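PDB 3LM8: thiamine pyrophosphokinase from Bacillus subtilis, which catalyses the ATP-dependent transfer of a pyrophosphate group to thiamine, giving thiamine diphosphate and AMP in the salvage of vitamin B1. Local coordinates for residues T26-V31 / V36-A41. The protein carries 1 engineered substitution. Residues are numbered along the deposited sequence; the frame is centred on the assembly and turned at random.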
loop_
_atom_site.group_PDB
_atom_site.type_symbol
_atom_site.label_atom_id
_atom_site.label_comp_id
_atom_site.label_asym_id
_atom_site.label_seq_id
_atom_site.Cartn_x
_atom_site.Cartn_y
_atom_site.Cartn_z
ATOM N N THR A 26 -11.861 -6.825 8.869
ATOM C CA THR A 26 -10.959 -6.740 7.741
ATOM C C THR A 26 -11.375 -7.742 6.660
ATOM O O THR A 26 -11.230 -8.953 6.837
ATOM C CB THR A 26 -9.502 -7.028 8.206
ATOM O OG1 THR A 26 -9.001 -5.892 8.914
ATOM C CG2 THR A 26 -8.585 -7.336 7.018
ATOM N N LEU A 27 -11.915 -7.231 5.554
ATOM C CA LEU A 27 -12.317 -8.072 4.424
ATOM C C LEU A 27 -11.129 -8.199 3.486
ATOM O O LEU A 27 -10.304 -7.275 3.367
ATOM C CB LEU A 27 -13.454 -7.427 3.639
ATOM C CG LEU A 27 -14.734 -7.152 4.415
ATOM C CD1 LEU A 27 -15.481 -5.980 3.778
ATOM C CD2 LEU A 27 -15.577 -8.427 4.459
ATOM N N TRP A 28 -11.048 -9.334 2.807
ATOM C CA TRP A 28 -9.968 -9.563 1.862
ATOM C C TRP A 28 -10.456 -9.748 0.426
ATOM O O TRP A 28 -11.568 -10.220 0.180
ATOM C CB TRP A 28 -9.160 -10.793 2.254
ATOM C CG TRP A 28 -8.428 -10.699 3.548
ATOM C CD1 TRP A 28 -8.908 -11.024 4.776
ATOM C CD2 TRP A 28 -7.037 -10.381 3.729
ATOM N NE1 TRP A 28 -7.901 -10.952 5.716
ATOM C CE2 TRP A 28 -6.744 -10.558 5.099
ATOM C CE3 TRP A 28 -6.011 -9.971 2.866
ATOM C CZ2 TRP A 28 -5.465 -10.342 5.628
ATOM C CZ3 TRP A 28 -4.741 -9.759 3.394
ATOM C CH2 TRP A 28 -4.481 -9.946 4.761
ATOM N N ILE A 29 -9.613 -9.362 -0.523
ATOM C CA ILE A 29 -9.932 -9.527 -1.932
ATOM C C ILE A 29 -8.632 -9.874 -2.626
ATOM O O ILE A 29 -7.579 -9.358 -2.256
ATOM C CB ILE A 29 -10.526 -8.245 -2.568
ATOM C CG1 ILE A 29 -9.622 -7.048 -2.296
ATOM C CG2 ILE A 29 -11.918 -7.997 -2.034
ATOM C CD1 ILE A 29 -10.068 -5.786 -3.014
ATOM N N GLY A 30 -8.711 -10.767 -3.610
ATOM C CA GLY A 30 -7.531 -11.177 -4.342
ATOM C C GLY A 30 -7.504 -10.616 -5.746
ATOM O O GLY A 30 -8.540 -10.506 -6.405
ATOM N N VAL A 31 -6.307 -10.257 -6.199
ATOM C CA VAL A 31 -6.103 -9.694 -7.530
ATOM C C VAL A 31 -5.011 -10.511 -8.199
ATOM O O VAL A 31 -3.930 -10.664 -7.651
ATOM C CB VAL A 31 -5.666 -8.191 -7.440
ATOM C CG1 VAL A 31 -5.044 -7.737 -8.744
ATOM C CG2 VAL A 31 -6.873 -7.304 -7.092
ATOM N N VAL A 36 -4.440 -16.422 -5.395
ATOM C CA VAL A 36 -3.785 -17.709 -5.171
ATOM C C VAL A 36 -2.998 -17.612 -3.856
ATOM O O VAL A 36 -3.064 -18.505 -3.012
ATOM C CB VAL A 36 -2.802 -18.072 -6.333
ATOM C CG1 VAL A 36 -1.818 -19.146 -5.883
ATOM C CG2 VAL A 36 -3.585 -18.575 -7.555
ATOM N N THR A 37 -2.263 -16.515 -3.691
ATOM C CA THR A 37 -1.472 -16.277 -2.490
ATOM C C THR A 37 -2.341 -16.331 -1.239
ATOM O O THR A 37 -1.941 -16.870 -0.198
ATOM C CB THR A 37 -0.806 -14.895 -2.530
ATOM O OG1 THR A 37 -0.210 -14.689 -3.812
ATOM C CG2 THR A 37 0.277 -14.799 -1.489
ATOM N N LEU A 38 -3.533 -15.755 -1.335
ATOM C CA LEU A 38 -4.445 -15.736 -0.203
ATOM C C LEU A 38 -4.823 -17.150 0.242
ATOM O O LEU A 38 -4.851 -17.457 1.432
ATOM C CB LEU A 38 -5.707 -14.944 -0.568
ATOM C CG LEU A 38 -5.568 -13.430 -0.711
ATOM C CD1 LEU A 38 -6.796 -12.881 -1.401
ATOM C CD2 LEU A 38 -5.408 -12.788 0.649
ATOM N N LEU A 39 -5.116 -18.008 -0.726
ATOM C CA LEU A 39 -5.501 -19.375 -0.432
ATOM C C LEU A 39 -4.388 -20.141 0.247
ATOM O O LEU A 39 -4.639 -20.913 1.169
ATOM C CB LEU A 39 -5.937 -20.081 -1.720
ATOM C CG LEU A 39 -7.441 -19.986 -2.021
ATOM C CD1 LEU A 39 -7.986 -18.628 -1.604
ATOM C CD2 LEU A 39 -7.684 -20.244 -3.496
ATOM N N ASP A 40 -3.155 -19.926 -0.195
ATOM C CA ASP A 40 -2.033 -20.624 0.412
ATOM C C ASP A 40 -1.928 -20.260 1.885
ATOM O O ASP A 40 -1.664 -21.120 2.723
ATOM C CB ASP A 40 -0.718 -20.290 -0.307
ATOM C CG ASP A 40 -0.702 -20.764 -1.768
ATOM O OD1 ASP A 40 -1.448 -21.705 -2.121
ATOM O OD2 ASP A 40 0.076 -20.196 -2.565
ATOM N N ALA A 41 -2.153 -18.987 2.198
ATOM C CA ALA A 41 -2.075 -18.498 3.571
ATOM C C ALA A 41 -3.265 -18.938 4.403
ATOM O O ALA A 41 -3.195 -18.946 5.620
ATOM C CB ALA A 41 -1.972 -16.980 3.583
#
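Leu38 meets Trp28 and Gly30 through its two methyl branches, and this one side chain carries nearly the whole contact between strand 26-31 and helix 36-41. Along the helix, Val36 comes first, with its CB directed away from the strand; its side chain packs instead on Glu59 and Ile63 of helix 57-66. One residue on, the Thr37 hydroxyl makes a weak hydrogen bond back to the carbonyl of Lys33.

Leu38 then turns toward the strand. With CG anti to its carbonyl carbon and beside the backbone N (chi1 -71°), the leucine sends one methyl to Gly30 and the other to Trp28. Leu38 CD1 lies over the backbone, 3.5 Å from Gly30 CA and 3.7 Å from Ile29 O; with no side chain at Gly30, the methyl can rest on the main chain itself. Leu38 CD2 reaches the six-membered part of the indole, 3.6 Å from Trp28 CE3, at an oblique angle, while Thr26 CG2 lies above one face of the indole, toward its rim on the pyrrole side. An alanine in place of Leu38 would probably leave a gap beside Gly30 and deprive the indole of its apolar neighbour on the helix.

Farther on, Leu39 packs on Pro45 and Ile63, and Asp40 forms a salt bridge with Lys12. No hydrogen bond joins the two segments; their short axes approach to 8.2 Å, with 130° between their N-to-C directions. This is the apolar helix-on-sheet packing of a beta-alpha-beta crossover, here strand 26-31, helix 33-41 and strand 47-49 in the catalytic domain of thiamine pyrophosphokinase.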